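Local coordinates for protein GCN5-related N-acetyltransferase (Kribbella flavida, PDB 4IUS) that probably transfers an acyl group, most likely acetyl, to an acceptor, as GNAT-family enzymes do, at residues Gly97-Val109 against Leu239-Pro253. The protein carries 1 engineered substitution. Residues are numbered along the deposited sequence; the frame is centred on the assembly and turned at random.
Sequences GMTIVSRPPLLAV and LGYEPKATAVHLGDP
Thr-99 and Gly-251 exchange two backbone hydrogen bonds, N to O each way and both 2.9 Å, at one end of a long antiparallel pairing, strand 99-109 with strand 242-251, inside the mixed sheet of this GNAT-family protein. Two classic beta bulges each shift the register by one residue. At the first, Val-101 and Ser-102 both face His-249: Val-101 N donates to His-249 O while His-249 N reaches Ser-102 O, nearly straight at 177°. At the second, Lys-244 and Ala-245 both face Leu-106, whose O takes Lys-244 N at 2.9 Å and Ala-245 N at 3.3 Å. Between the bulges, Pro-104 has no N-H to give, yet its O accepts from Ala-247 N. Pro-104 CG lies over one face of the His-249 imidazole, 4.0 Å from the ring centroid, a CH-pi contact; His-249 ND1 is hydrogen-bonded to Arg-261 O. With Val-109 CG1 between the backbone N and the carbonyl carbon (chi1 70°), that methyl sits over one Tyr-241 ring face, 3.7 Å from the centroid; Tyr-241 OH is hydrogen-bonded to Thr-211 OG1. Replacing Tyr-241 with an alanine would probably leave Val-109 CG1 without its aromatic face and Thr-211 OG1 without this hydroxyl partner. One water donates to Gly-97 O and Gly-251 O and accepts from Thr-99 OG1 at 2.7 Å.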
ATOM      1  N   GLY A  97      -3.042 -11.056 -21.702  1.00 10.97           N
ATOM      2  CA  GLY A  97      -4.458 -11.001 -21.313  1.00 13.00           C
ATOM      3  C   GLY A  97      -4.845 -10.105 -20.157  1.00 11.54           C
ATOM      4  O   GLY A  97      -6.024  -9.956 -19.906  1.00 13.30           O
HETATM    5  N   MSE A  98      -3.903  -9.537 -19.447  1.00  9.07           N
HETATM    6  CA  MSE A  98      -4.214  -8.608 -18.401  0.80  9.35           C
HETATM    7  C   MSE A  98      -4.540  -7.227 -18.953  1.00  8.69           C
HETATM    8  O   MSE A  98      -4.202  -6.905 -20.102  1.00 10.78           O
HETATM    9  CB  MSE A  98      -3.106  -8.550 -17.364  0.80  9.31           C
HETATM   10  CG  MSE A  98      -2.785  -9.899 -16.769  0.80  8.63           C
HETATM   11 SE   MSE A  98      -1.853  -9.817 -15.050  0.52 10.38          SE
HETATM   12  CE  MSE A  98      -3.351  -9.569 -13.869  0.80  8.19           C
ATOM     13  N   THR A  99      -5.135  -6.382 -18.103  1.00  8.90           N
ATOM     14  CA  THR A  99      -5.467  -5.002 -18.453  1.00  9.34           C
ATOM     15  C   THR A  99      -4.870  -4.080 -17.387  1.00  9.97           C
ATOM     16  O   THR A  99      -5.076  -4.302 -16.196  1.00 10.23           O
ATOM     17  CB  THR A  99      -6.995  -4.792 -18.467  1.00 11.53           C
ATOM     18  OG1 THR A  99      -7.550  -5.657 -19.456  1.00 15.21           O
ATOM     19  CG2 THR A  99      -7.362  -3.337 -18.790  1.00 16.28           C
ATOM     20  N   ILE A 100      -4.164  -3.038 -17.801  1.00  9.35           N
ATOM     21  CA  ILE A 100      -3.711  -2.012 -16.873  1.00 10.10           C
ATOM     22  C   ILE A 100      -4.898  -1.100 -16.579  1.00  9.85           C
ATOM     23  O   ILE A 100      -5.429  -0.441 -17.474  1.00 13.94           O
ATOM     24  CB  ILE A 100      -2.499  -1.220 -17.429  1.00  9.93           C
ATOM     25  CG1 ILE A 100      -1.277  -2.120 -17.588  1.00 10.82           C
ATOM     26  CG2 ILE A 100      -2.202  -0.027 -16.523  1.00 12.81           C
ATOM     27  CD1 ILE A 100      -0.149  -1.527 -18.409  1.00 12.66           C
ATOM     28  N   VAL A 101      -5.297  -1.078 -15.317  1.00 10.13           N
ATOM     29  CA  VAL A 101      -6.370  -0.222 -14.850  0.60 11.15           C
ATOM     30  C   VAL A 101      -5.878   1.154 -14.409  1.00 11.58           C
ATOM     31  O   VAL A 101      -6.580   2.136 -14.556  1.00 14.35           O
ATOM     32  CB  VAL A 101      -7.121  -0.973 -13.730  0.60 11.90           C
ATOM     33  CG1 VAL A 101      -8.118  -0.088 -13.014  0.60 16.90           C
ATOM     34  CG2 VAL A 101      -7.850  -2.165 -14.354  0.60 12.94           C
ATOM     35  N   SER A 102      -4.674   1.203 -13.864  1.00 10.34           N
ATOM     36  CA  SER A 102      -4.119   2.447 -13.352  1.00 11.17           C
ATOM     37  C   SER A 102      -2.617   2.336 -13.232  1.00  9.36           C
ATOM     38  O   SER A 102      -2.086   1.230 -13.127  1.00  9.61           O
ATOM     39  CB  SER A 102      -4.688   2.787 -11.999  1.00 13.55           C
ATOM     40  OG  SER A 102      -4.316   1.826 -11.039  1.00 15.44           O
ATOM     41  N   ARG A 103      -1.972   3.501 -13.200  1.00  9.76           N
ATOM     42  CA  ARG A 103      -0.547   3.630 -12.944  0.60  9.58           C
ATOM     43  C   ARG A 103      -0.369   4.674 -11.877  1.00 10.10           C
ATOM     44  O   ARG A 103       0.088   5.796 -12.126  1.00 11.32           O
ATOM     45  CB  ARG A 103       0.239   3.982 -14.196  0.60 10.43           C
ATOM     46  CG  ARG A 103       0.328   2.817 -15.161  0.60 13.93           C
ATOM     47  CD  ARG A 103       1.048   3.182 -16.446  0.60 16.22           C
ATOM     48  NE  ARG A 103       0.256   4.107 -17.245  0.60 18.95           N
ATOM     49  CZ  ARG A 103       0.717   4.758 -18.330  0.60 23.97           C
ATOM     50  NH1 ARG A 103       1.974   4.606 -18.740  0.60 28.76           N
ATOM     51  NH2 ARG A 103      -0.081   5.578 -18.995  0.60 28.32           N
ATOM     52  N   PRO A 104      -0.723   4.336 -10.656  1.00 10.34           N
ATOM     53  CA  PRO A 104      -0.638   5.372  -9.610  1.00 12.82           C
ATOM     54  C   PRO A 104       0.793   5.719  -9.244  1.00  9.86           C
ATOM     55  O   PRO A 104       1.682   4.875  -9.260  1.00 10.82           O
ATOM     56  CB  PRO A 104      -1.352   4.746  -8.436  1.00 17.23           C
ATOM     57  CG  PRO A 104      -1.690   3.360  -8.793  1.00 15.31           C
ATOM     58  CD  PRO A 104      -1.276   3.068 -10.167  1.00 12.14           C
ATOM     59  N   PRO A 105       1.016   6.964  -8.830  1.00  9.10           N
ATOM     60  CA  PRO A 105       2.351   7.350  -8.441  1.00  9.09           C
ATOM     61  C   PRO A 105       2.686   6.834  -7.059  1.00  9.09           C
ATOM     62  O   PRO A 105       1.815   6.824  -6.173  1.00 10.52           O
ATOM     63  CB  PRO A 105       2.284   8.881  -8.493  1.00 11.56           C
ATOM     64  CG  PRO A 105       0.852   9.164  -8.135  1.00 11.85           C
ATOM     65  CD  PRO A 105       0.068   8.050  -8.748  1.00 11.13           C
ATOM     66  N   LEU A 106       3.946   6.504  -6.853  1.00  8.64           N
ATOM     67  CA  LEU A 106       4.446   6.174  -5.541  1.00  8.86           C
ATOM     68  C   LEU A 106       5.284   7.352  -5.065  1.00  7.93           C
ATOM     69  O   LEU A 106       6.280   7.719  -5.694  1.00 10.27           O
ATOM     70  CB  LEU A 106       5.294   4.904  -5.536  1.00 11.73           C
ATOM     71  CG  LEU A 106       4.617   3.625  -5.992  1.00 14.44           C
ATOM     72  CD1 LEU A 106       5.509   2.458  -5.561  1.00 18.56           C
ATOM     73  CD2 LEU A 106       3.201   3.498  -5.414  1.00 16.33           C
ATOM     74  N   LEU A 107       4.837   7.947  -3.970  1.00  7.42           N
ATOM     75  CA  LEU A 107       5.483   9.081  -3.335  1.00  8.20           C
ATOM     76  C   LEU A 107       6.245   8.576  -2.122  1.00  8.43           C
ATOM     77  O   LEU A 107       5.807   7.640  -1.463  1.00 10.74           O
ATOM     78  CB  LEU A 107       4.482  10.119  -2.879  1.00  9.85           C
ATOM     79  CG  LEU A 107       3.398  10.618  -3.881  1.00 11.72           C
ATOM     80  CD1 LEU A 107       2.545  11.744  -3.266  1.00 14.86           C
ATOM     81  CD2 LEU A 107       3.901  10.961  -5.244  1.00 13.03           C
ATOM     82  N   ALA A 108       7.413   9.124  -1.854  1.00  8.43           N
ATOM     83  CA  ALA A 108       8.239   8.626  -0.762  1.00  7.94           C
ATOM     84  C   ALA A 108       8.893   9.751   0.024  1.00  8.19           C
ATOM     85  O   ALA A 108       9.089  10.846  -0.504  1.00  9.32           O
ATOM     86  CB  ALA A 108       9.286   7.597  -1.226  1.00 10.95           C
ATOM     87  N   VAL A 109       9.279   9.445   1.253  1.00  8.54           N
ATOM     88  CA  VAL A 109       9.949  10.420   2.104  1.00  9.44           C
ATOM     89  C   VAL A 109      10.869   9.652   3.074  1.00  9.70           C
ATOM     90  O   VAL A 109      10.613   8.501   3.472  1.00  9.67           O
ATOM     91  CB  VAL A 109       8.939  11.305   2.902  1.00  9.55           C
ATOM     92  CG1 VAL A 109       8.209  10.503   4.014  1.00 10.83           C
ATOM     93  CG2 VAL A 109       9.644  12.535   3.490  1.00 11.57           C
ATOM     94  N   LEU A 239       4.432  17.779   3.109  1.00 13.20           N
ATOM     95  CA  LEU A 239       4.967  16.934   4.141  1.00 12.44           C
ATOM     96  C   LEU A 239       6.377  16.409   3.866  1.00 10.45           C
ATOM     97  O   LEU A 239       6.975  15.719   4.696  1.00 12.51           O
ATOM     98  CB  LEU A 239       4.046  15.718   4.326  1.00 10.51           C
ATOM     99  CG  LEU A 239       2.541  16.027   4.488  1.00 13.04           C
ATOM    100  CD1 LEU A 239       1.800  14.722   4.763  1.00 14.53           C
ATOM    101  CD2 LEU A 239       2.282  17.042   5.563  1.00 13.90           C
ATOM    102  N   GLY A 240       6.898  16.705   2.659  1.00 11.65           N
ATOM    103  CA  GLY A 240       8.189  16.233   2.219  1.00 12.31           C
ATOM    104  C   GLY A 240       8.135  15.054   1.260  1.00 11.57           C
ATOM    105  O   GLY A 240       9.177  14.651   0.768  1.00 12.02           O
ATOM    106  N   TYR A 241       6.965  14.483   1.013  1.00 10.99           N
ATOM    107  CA  TYR A 241       6.866  13.375   0.066  1.00 10.03           C
ATOM    108  C   TYR A 241       7.108  13.877  -1.349  1.00 10.60           C
ATOM    109  O   TYR A 241       6.639  14.961  -1.733  1.00 13.07           O
ATOM    110  CB  TYR A 241       5.461  12.769   0.138  1.00  9.83           C
ATOM    111  CG  TYR A 241       5.230  11.753   1.251  1.00  9.50           C
ATOM    112  CD1 TYR A 241       5.449  10.431   1.039  1.00  9.63           C
ATOM    113  CD2 TYR A 241       4.741  12.141   2.483  1.00  9.95           C
ATOM    114  CE1 TYR A 241       5.283   9.512   2.042  1.00  9.07           C
ATOM    115  CE2 TYR A 241       4.528  11.213   3.493  1.00 10.71           C
ATOM    116  CZ  TYR A 241       4.792   9.904   3.277  1.00  9.00           C
ATOM    117  OH  TYR A 241       4.603   8.916   4.223  1.00  9.51           O
ATOM    118  N   GLU A 242       7.769  13.043  -2.129  0.60  9.00           N
ATOM    119  CA  GLU A 242       8.052  13.344  -3.525  0.60  9.74           C
ATOM    120  C   GLU A 242       7.792  12.105  -4.362  0.60  8.38           C
ATOM    121  O   GLU A 242       8.022  10.993  -3.910  0.60  9.02           O
ATOM    122  CB  GLU A 242       9.511  13.735  -3.717  0.60 11.36           C
ATOM    123  CG  GLU A 242       9.949  14.976  -2.980  0.60 14.92           C
ATOM    124  CD  GLU A 242      11.417  15.194  -3.227  0.60 17.32           C
ATOM    125  OE1 GLU A 242      11.733  15.492  -4.384  0.60 17.51           O
ATOM    126  OE2 GLU A 242      12.255  15.009  -2.294  0.60 24.10           O
ATOM    127  N   PRO A 243       7.388  12.322  -5.617  1.00  8.16           N
ATOM    128  CA  PRO A 243       7.219  11.157  -6.517  1.00  8.73           C
ATOM    129  C   PRO A 243       8.535  10.472  -6.788  1.00  8.78           C
ATOM    130  O   PRO A 243       9.510  11.148  -7.124  1.00  9.92           O
ATOM    131  CB  PRO A 243       6.605  11.754  -7.782  1.00 10.85           C
ATOM    132  CG  PRO A 243       6.935  13.162  -7.707  1.00 12.27           C
ATOM    133  CD  PRO A 243       7.063  13.587  -6.282  1.00  9.70           C
ATOM    134  N   LYS A 244       8.582   9.154  -6.660  1.00  8.74           N
ATOM    135  CA  LYS A 244       9.803   8.394  -6.832  1.00  8.87           C
ATOM    136  C   LYS A 244       9.648   7.157  -7.724  1.00  9.69           C
ATOM    137  O   LYS A 244      10.656   6.622  -8.176  1.00 10.79           O
ATOM    138  CB  LYS A 244      10.356   7.973  -5.473  1.00 10.09           C
ATOM    139  CG  LYS A 244      10.928   9.129  -4.658  1.00 11.23           C
ATOM    140  CD  LYS A 244      12.234   9.671  -5.231  1.00 14.80           C
ATOM    141  CE  LYS A 244      12.762  10.853  -4.513  1.00 15.36           C
ATOM    142  NZ  LYS A 244      14.001  11.204  -5.248  1.00 16.52           N
ATOM    143  N   ALA A 245       8.434   6.681  -7.966  1.00  7.81           N
ATOM    144  CA  ALA A 245       8.233   5.474  -8.772  1.00  8.25           C
ATOM    145  C   ALA A 245       6.826   5.460  -9.299  1.00  8.51           C
ATOM    146  O   ALA A 245       5.984   6.280  -8.936  1.00  9.06           O
ATOM    147  CB  ALA A 245       8.563   4.201  -7.957  1.00 10.63           C
ATOM    148  N   THR A 246       6.553   4.491 -10.152  1.00  9.31           N
ATOM    149  CA  THR A 246       5.265   4.363 -10.832  1.00 10.58           C
ATOM    150  C   THR A 246       4.743   2.976 -10.549  1.00  9.32           C
ATOM    151  O   THR A 246       5.349   1.992 -10.970  1.00 10.42           O
ATOM    152  CB  THR A 246       5.443   4.486 -12.383  1.00 10.38           C
ATOM    153  OG1 THR A 246       6.209   5.650 -12.705  1.00 13.37           O
ATOM    154  CG2 THR A 246       4.104   4.521 -13.091  1.00 12.72           C
ATOM    155  N   ALA A 247       3.623   2.857  -9.831  1.00  8.60           N
ATOM    156  CA  ALA A 247       2.963   1.577  -9.668  1.00  9.00           C
ATOM    157  C   ALA A 247       2.160   1.274 -10.923  1.00  9.20           C
ATOM    158  O   ALA A 247       1.804   2.172 -11.692  1.00 10.86           O
ATOM    159  CB  ALA A 247       2.071   1.614  -8.429  1.00 12.80           C
ATOM    160  N   VAL A 248       1.885   0.004 -11.128  1.00  9.10           N
ATOM    161  CA  VAL A 248       1.034  -0.435 -12.236  1.00  8.60           C
ATOM    162  C   VAL A 248       0.088  -1.494 -11.664  1.00  8.48           C
ATOM    163  O   VAL A 248       0.544  -2.436 -11.055  1.00  9.17           O
ATOM    164  CB  VAL A 248       1.852  -1.083 -13.370  1.00 10.54           C
ATOM    165  CG1 VAL A 248       0.908  -1.261 -14.564  1.00 10.99           C
ATOM    166  CG2 VAL A 248       3.045  -0.187 -13.800  1.00 12.78           C
ATOM    167  N   HIS A 249      -1.212  -1.267 -11.797  1.00  7.97           N
ATOM    168  CA  HIS A 249      -2.240  -2.174 -11.281  1.00  8.60           C
ATOM    169  C   HIS A 249      -2.933  -2.788 -12.470  1.00  8.05           C
ATOM    170  O   HIS A 249      -3.468  -2.088 -13.320  1.00  8.78           O
ATOM    171  CB  HIS A 249      -3.252  -1.418 -10.411  1.00 10.95           C
ATOM    172  CG  HIS A 249      -2.678  -0.879  -9.137  1.00 12.05           C
ATOM    173  ND1 HIS A 249      -3.444  -0.276  -8.201  1.00 18.26           N
ATOM    174  CD2 HIS A 249      -1.411  -0.978  -8.601  1.00 13.23           C
ATOM    175  CE1 HIS A 249      -2.663   0.074  -7.159  1.00 20.94           C
ATOM    176  NE2 HIS A 249      -1.425  -0.348  -7.397  1.00 17.62           N
ATOM    177  N   LEU A 250      -2.892  -4.108 -12.545  1.00  7.38           N
ATOM    178  CA  LEU A 250      -3.433  -4.903 -13.636  1.00  7.90           C
ATOM    179  C   LEU A 250      -4.485  -5.884 -13.144  1.00  6.78           C
ATOM    180  O   LEU A 250      -4.356  -6.435 -12.049  1.00  8.04           O
ATOM    181  CB  LEU A 250      -2.326  -5.725 -14.320  1.00  8.92           C
ATOM    182  CG  LEU A 250      -1.109  -4.936 -14.818  1.00  8.33           C
ATOM    183  CD1 LEU A 250       0.087  -4.958 -13.860  1.00 10.42           C
ATOM    184  CD2 LEU A 250      -0.714  -5.476 -16.196  1.00 10.39           C
ATOM    185  N   GLY A 251      -5.480  -6.135 -13.978  1.00  8.16           N
ATOM    186  CA  GLY A 251      -6.443  -7.155 -13.682  1.00  7.64           C
ATOM    187  C   GLY A 251      -6.677  -8.127 -14.833  1.00  8.31           C
ATOM    188  O   GLY A 251      -6.571  -7.763 -15.994  1.00  9.30           O
ATOM    189  N   ASP A 252      -7.059  -9.350 -14.498  1.00  7.81           N
ATOM    190  CA  ASP A 252      -7.527 -10.323 -15.472  1.00  8.52           C
ATOM    191  C   ASP A 252      -8.930  -9.958 -15.947  1.00  9.25           C
ATOM    192  O   ASP A 252      -9.639  -9.131 -15.359  1.00  9.07           O
ATOM    193  CB  ASP A 252      -7.510 -11.731 -14.898  1.00  9.88           C
ATOM    194  CG  ASP A 252      -6.337 -12.545 -15.344  1.00 10.93           C
ATOM    195  OD1 ASP A 252      -5.402 -12.025 -15.952  1.00 12.41           O
ATOM    196  OD2 ASP A 252      -6.335 -13.752 -15.009  1.00 11.87           O
ATOM    197  N   PRO A 253      -9.390 -10.631 -17.007  1.00 10.10           N
ATOM    198  CA  PRO A 253     -10.750 -10.388 -17.480  1.00 11.35           C
ATOM    199  C   PRO A 253     -11.792 -10.774 -16.430  1.00 10.25           C
ATOM    200  O   PRO A 253     -11.562 -11.657 -15.597  1.00 11.67           O
ATOM    201  CB  PRO A 253     -10.865 -11.295 -18.717  1.00 13.31           C
ATOM    202  CG  PRO A 253      -9.466 -11.477 -19.167  1.00 15.05           C
ATOM    203  CD  PRO A 253      -8.640 -11.515 -17.906  1.00 12.40           C
TER
HETATM  204  O   HOH W   1      -7.863  -8.212 -18.569  1.00 14.57           O